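Side-chain contacts in DNA-entry nuclease (Competence-specific nuclease) (Streptococcus agalactiae ILRI112, PDB 4QGO), which probably cleaves DNA as a non-specific endonuclease of the His-Me finger (beta-beta-alpha) class, and is described as a virulence factor: residues 105-110 / 211-216; 123-128 / 132-137. The protein carries 1 engineered substitution. All blocks are in the same frame, centred on the assembly; numbering follows the deposited sequence. Where two conformers were deposited one is given.

Contact 1: 105-110 / 211-216; sequences GHAVDK and ASYTMD
Tyr213 has its CG between the backbone N and the carbonyl carbon (chi1 67°), a torsion that carries the ring across to the turn at Ala107, while Met215, with CG anti to the backbone N (chi1 -177°) and a bend at chi3, brings its methyl to Val108. The hydroxyl of Tyr213 donates to the backbone carbonyl: OH to Ala107 O is 2.7 Å. It approaches from above the carbonyl plane, at a C=O...donor angle of 118°. Beside this bond, Ala107 CB lies 3.5 Å from Tyr213 CE2, an approach oblique to the ring; alanine lets the ring come close to the backbone, where the hydroxyl meets the carbonyl. Val108 CG1 meets Met215 CE at 3.9 Å, the two side chains crossing at about a right angle, and Ile222 on strand 222-224 touches all four residues. Within 105-110, His106 NE2 donates to the syn lone pair of Asp109 OD1 at 2.6 Å; the other oxygen, Asp109 OD2, accepts from Gln144 NE2. Gln97 holds Ala107 N and Val108 O. A tyrosine suits its place because it brings a polar hydroxyl to a buried backbone carbonyl while its ring packs among apolar side chains.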
loop_
_atom_site.group_PDB
_atom_site.type_symbol
_atom_site.label_atom_id
_atom_site.label_comp_id
_atom_site.label_asym_id
_atom_site.label_seq_id
_atom_site.Cartn_x
_atom_site.Cartn_y
_atom_site.Cartn_z
ATOM N N GLY A 105 -0.792 -20.103 -1.167
ATOM C CA GLY A 105 0.339 -20.988 -1.372
ATOM C C GLY A 105 1.648 -20.455 -0.823
ATOM O O GLY A 105 2.492 -21.221 -0.371
ATOM N N HIS A 106 1.832 -19.138 -0.882
ATOM C CA HIS A 106 3.040 -18.507 -0.353
ATOM C C HIS A 106 2.621 -17.335 0.522
ATOM O O HIS A 106 1.494 -16.854 0.424
ATOM C CB HIS A 106 3.947 -18.027 -1.474
ATOM C CG HIS A 106 3.309 -17.010 -2.360
ATOM N ND1 HIS A 106 2.535 -17.351 -3.449
ATOM C CD2 HIS A 106 3.312 -15.656 -2.311
ATOM C CE1 HIS A 106 2.096 -16.251 -4.034
ATOM N NE2 HIS A 106 2.553 -15.210 -3.362
ATOM N N ALA A 107 3.533 -16.873 1.369
ATOM C CA ALA A 107 3.185 -15.891 2.398
ATOM C C ALA A 107 3.284 -14.443 1.930
ATOM O O ALA A 107 2.409 -13.636 2.253
ATOM C CB ALA A 107 4.045 -16.085 3.623
ATOM N N VAL A 108 4.331 -14.118 1.176
ATOM C CA VAL A 108 4.619 -12.715 0.849
ATOM C C VAL A 108 4.888 -12.460 -0.630
ATOM O O VAL A 108 5.320 -13.357 -1.357
ATOM C CB VAL A 108 5.793 -12.153 1.678
ATOM C CG1 VAL A 108 5.421 -12.085 3.155
ATOM C CG2 VAL A 108 7.071 -12.976 1.468
ATOM N N ASP A 109 4.604 -11.222 -1.040
ATOM C CA ASP A 109 4.824 -10.732 -2.396
ATOM C C ASP A 109 5.673 -9.474 -2.310
ATOM O O ASP A 109 5.671 -8.779 -1.295
ATOM C CB ASP A 109 3.500 -10.309 -3.049
ATOM C CG ASP A 109 2.579 -11.470 -3.352
ATOM O OD1 ASP A 109 3.052 -12.616 -3.451
ATOM O OD2 ASP A 109 1.368 -11.217 -3.533
ATOM N N LYS A 110 6.408 -9.197 -3.377
ATOM C CA LYS A 110 7.032 -7.899 -3.531
ATOM C C LYS A 110 5.886 -6.921 -3.690
ATOM O O LYS A 110 5.165 -6.943 -4.688
ATOM C CB LYS A 110 7.943 -7.885 -4.755
ATOM C CG LYS A 110 9.200 -8.725 -4.569
ATOM C CD LYS A 110 9.962 -8.905 -5.879
ATOM C CE LYS A 110 11.078 -9.928 -5.724
ATOM N NZ LYS A 110 11.544 -10.462 -7.038
ATOM N N ALA A 211 -4.639 -14.190 7.216
ATOM C CA ALA A 211 -5.408 -14.871 8.264
ATOM C C ALA A 211 -4.715 -16.119 8.812
ATOM O O ALA A 211 -4.896 -16.479 9.973
ATOM C CB ALA A 211 -6.797 -15.218 7.764
ATOM N N SER A 212 -3.892 -16.757 7.989
ATOM C CA SER A 212 -3.344 -18.068 8.334
ATOM C C SER A 212 -1.995 -18.017 9.035
ATOM O O SER A 212 -1.409 -19.050 9.313
ATOM C CB SER A 212 -3.210 -18.931 7.075
ATOM O OG SER A 212 -2.107 -18.504 6.292
ATOM N N TYR A 213 -1.489 -16.821 9.318
ATOM C CA TYR A 213 -0.208 -16.729 9.996
ATOM C C TYR A 213 -0.033 -15.422 10.738
ATOM O O TYR A 213 -0.817 -14.492 10.558
ATOM C CB TYR A 213 0.953 -16.961 9.016
ATOM C CG TYR A 213 1.184 -15.918 7.920
ATOM C CD1 TYR A 213 1.706 -14.649 8.211
ATOM C CD2 TYR A 213 0.975 -16.244 6.585
ATOM C CE1 TYR A 213 1.950 -13.731 7.203
ATOM C CE2 TYR A 213 1.229 -15.327 5.563
ATOM C CZ TYR A 213 1.727 -14.077 5.883
ATOM O OH TYR A 213 1.992 -13.171 4.885
ATOM N N THR A 214 1.008 -15.352 11.561
ATOM C CA THR A 214 1.410 -14.087 12.151
ATOM C C THR A 214 2.823 -13.739 11.707
ATOM O O THR A 214 3.614 -14.605 11.359
ATOM C CB THR A 214 1.308 -14.101 13.694
ATOM O OG1 THR A 214 2.086 -15.182 14.221
ATOM C CG2 THR A 214 -0.141 -14.251 14.119
ATOM N N MET A 215 3.121 -12.449 11.701
ATOM C CA MET A 215 4.439 -11.965 11.326
ATOM C C MET A 215 5.036 -11.083 12.412
ATOM O O MET A 215 4.333 -10.285 13.021
ATOM C CB MET A 215 4.366 -11.163 10.026
ATOM C CG MET A 215 5.739 -10.689 9.554
ATOM S SD MET A 215 5.682 -9.608 8.116
ATOM C CE MET A 215 5.405 -10.774 6.794
ATOM N N ASP A 216 6.335 -11.238 12.650
ATOM C CA ASP A 216 7.093 -10.310 13.481
ATOM C C ASP A 216 7.578 -9.211 12.544
ATOM O O ASP A 216 8.435 -9.456 11.691
ATOM C CB ASP A 216 8.289 -11.040 14.103
ATOM C CG ASP A 216 9.076 -10.167 15.070
ATOM O OD1 ASP A 216 8.893 -8.933 15.060
ATOM O OD2 ASP A 216 9.893 -10.718 15.843
#

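Contact 2: 123-128 / 132-137; sequences KGWDAS and PQNVVT
The irregular loop 123-128, turning at Ala127, passes beside 132-137, which enters a strand at Val135, and no direct hydrogen bond joins the two; Trp125 and Asn134 make the main side-chain contact. Trp125, CG anti to the backbone N (chi1 -176°), carries its six-membered ring to the Asn134 amide, with Trp125 CZ2 3.5 Å from Asn134 ND2. The ring and amide planes are turned 65° apart, and the two side chains cross at about a right angle. Ala127 CA packs over one face of the indole, toward its rim. One water supplies the polar link: it donates to Asp126 O at 2.9 Å and to Ser128 O at 2.8 Å, and accepts from Asn134 ND2 at 2.9 Å. The loop is shaped by an Asx turn, in which Asp126 OD1 accepts from Ser128 N at 3.0 Å; the same oxygen takes Ser128 OG on its syn lone pair at 2.6 Å. Aspartate suits the place because its short side chain can reach forward to the backbone N two residues on, and serine because it adds a hydroxyl to the same oxygen. Through residues 129-134 this loop leads into strand 135-139, probably the second strand of the beta-beta-alpha finger of this His-Me finger nuclease. Asn55 binds both partners, its OD1 accepting from Trp125 NE1 and its ND2 donating to Asn134 OD1, which also accepts from Ile114 N.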
loop_
_atom_site.group_PDB
_atom_site.type_symbol
_atom_site.label_atom_id
_atom_site.label_comp_id
_atom_site.label_asym_id
_atom_site.label_seq_id
_atom_site.Cartn_x
_atom_site.Cartn_y
_atom_site.Cartn_z
ATOM N N LYS A 123 8.469 9.193 -17.193
ATOM C CA LYS A 123 9.834 9.269 -17.701
ATOM C C LYS A 123 10.885 9.306 -16.598
ATOM O O LYS A 123 10.818 10.142 -15.695
ATOM C CB LYS A 123 9.982 10.498 -18.605
ATOM C CG LYS A 123 11.371 10.673 -19.194
ATOM C CD LYS A 123 11.791 9.440 -19.974
ATOM N N GLY A 124 11.837 8.379 -16.671
ATOM C CA GLY A 124 12.985 8.376 -15.780
ATOM C C GLY A 124 12.805 7.575 -14.500
ATOM O O GLY A 124 13.752 7.361 -13.745
ATOM N N TRP A 125 11.581 7.134 -14.248
ATOM C CA TRP A 125 11.277 6.447 -12.999
ATOM C C TRP A 125 11.557 4.953 -13.049
ATOM O O TRP A 125 11.244 4.276 -14.034
ATOM C CB TRP A 125 9.812 6.693 -12.636
ATOM C CG TRP A 125 9.379 6.113 -11.328
ATOM C CD1 TRP A 125 9.865 6.424 -10.091
ATOM C CD2 TRP A 125 8.339 5.152 -11.125
ATOM N NE1 TRP A 125 9.203 5.695 -9.128
ATOM C CE2 TRP A 125 8.256 4.913 -9.736
ATOM C CE3 TRP A 125 7.464 4.477 -11.981
ATOM C CZ2 TRP A 125 7.339 4.016 -9.184
ATOM C CZ3 TRP A 125 6.552 3.593 -11.436
ATOM C CH2 TRP A 125 6.503 3.361 -10.044
ATOM N N ASP A 126 12.138 4.433 -11.972
ATOM C CA ASP A 126 12.376 3.004 -11.873
ATOM C C ASP A 126 11.052 2.302 -11.556
ATOM O O ASP A 126 10.600 2.267 -10.410
ATOM C CB ASP A 126 13.455 2.726 -10.818
ATOM C CG ASP A 126 13.763 1.253 -10.661
ATOM O OD1 ASP A 126 13.171 0.427 -11.387
ATOM O OD2 ASP A 126 14.606 0.922 -9.802
ATOM N N ALA A 127 10.426 1.753 -12.596
ATOM C CA ALA A 127 9.131 1.101 -12.461
ATOM C C ALA A 127 9.281 -0.402 -12.240
ATOM O O ALA A 127 8.302 -1.144 -12.301
ATOM C CB ALA A 127 8.271 1.374 -13.697
ATOM N N SER A 128 10.508 -0.840 -11.972
ATOM C CA SER A 128 10.792 -2.266 -11.817
ATOM C C SER A 128 10.399 -2.831 -10.458
ATOM O O SER A 128 10.106 -2.095 -9.511
ATOM C CB SER A 128 12.276 -2.544 -12.057
ATOM O OG SER A 128 13.048 -2.158 -10.933
ATOM N N PRO A 132 14.209 0.006 -4.842
ATOM C CA PRO A 132 14.282 -0.213 -3.393
ATOM C C PRO A 132 13.501 0.817 -2.585
ATOM O O PRO A 132 13.306 0.627 -1.384
ATOM C CB PRO A 132 15.784 -0.100 -3.101
ATOM C CG PRO A 132 16.288 0.826 -4.169
ATOM C CD PRO A 132 15.497 0.465 -5.399
ATOM N N GLN A 133 13.066 1.898 -3.222
ATOM C CA GLN A 133 12.275 2.898 -2.524
ATOM C C GLN A 133 10.782 2.668 -2.714
ATOM O O GLN A 133 9.969 3.343 -2.084
ATOM C CB GLN A 133 12.629 4.310 -3.011
ATOM C CG GLN A 133 14.110 4.603 -2.983
ATOM C CD GLN A 133 14.413 6.080 -2.843
ATOM O OE1 GLN A 133 13.521 6.926 -2.917
ATOM N NE2 GLN A 133 15.681 6.396 -2.635
ATOM N N ASN A 134 10.427 1.709 -3.570
ATOM C CA ASN A 134 9.027 1.493 -3.963
ATOM C C ASN A 134 8.495 0.102 -3.656
ATOM O O ASN A 134 7.385 -0.224 -4.051
ATOM C CB ASN A 134 8.838 1.777 -5.472
ATOM C CG ASN A 134 7.360 1.879 -5.892
ATOM O OD1 ASN A 134 6.554 2.509 -5.224
ATOM N ND2 ASN A 134 7.011 1.251 -7.015
ATOM N N VAL A 135 9.274 -0.729 -2.964
ATOM C CA VAL A 135 8.861 -2.117 -2.744
ATOM C C VAL A 135 9.064 -2.528 -1.297
ATOM O O VAL A 135 10.138 -2.310 -0.727
ATOM C CB VAL A 135 9.640 -3.090 -3.659
ATOM C CG1 VAL A 135 9.187 -4.531 -3.398
ATOM C CG2 VAL A 135 9.454 -2.713 -5.120
ATOM N N VAL A 136 8.025 -3.118 -0.711
ATOM C CA VAL A 136 8.102 -3.670 0.638
ATOM C C VAL A 136 7.720 -5.143 0.634
ATOM O O VAL A 136 7.208 -5.674 -0.360
ATOM C CB VAL A 136 7.197 -2.915 1.639
ATOM C CG1 VAL A 136 7.676 -1.475 1.811
ATOM C CG2 VAL A 136 5.718 -2.952 1.194
ATOM N N THR A 137 7.985 -5.808 1.755
ATOM C CA THR A 137 7.499 -7.160 1.978
ATOM C C THR A 137 6.036 -7.063 2.364
ATOM O O THR A 137 5.708 -6.502 3.403
ATOM C CB THR A 137 8.298 -7.845 3.091
ATOM O OG1 THR A 137 9.659 -7.980 2.666
ATOM C CG2 THR A 137 7.719 -9.225 3.421
HETATM O O HOH W 1 8.829 0.380 -9.094
#

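The two contacts lie about 22 Å apart between centres, yet they meet in one two-stranded antiparallel sheet: contact 1 uses strand 108-112 and contact 2 strand 135-139. Side chains join them directly, with Val108 CG1 3.7 Å from Thr137 CG2 and Lys110 CB 3.8 Å from Val135 CG1. Along the chain, both segments of contact 2 fall between the two of contact 1. Strand 135-139 runs on into helix 140-144, which probably completes the beta-beta-alpha unit expected to hold the active site in this family. Contact 1 ties the first strand of the two-stranded sheet to the C-terminal strand pair 213-215 and 222-224, whereas contact 2 joins the loop after helix 116-119 to the start of strand 135-139.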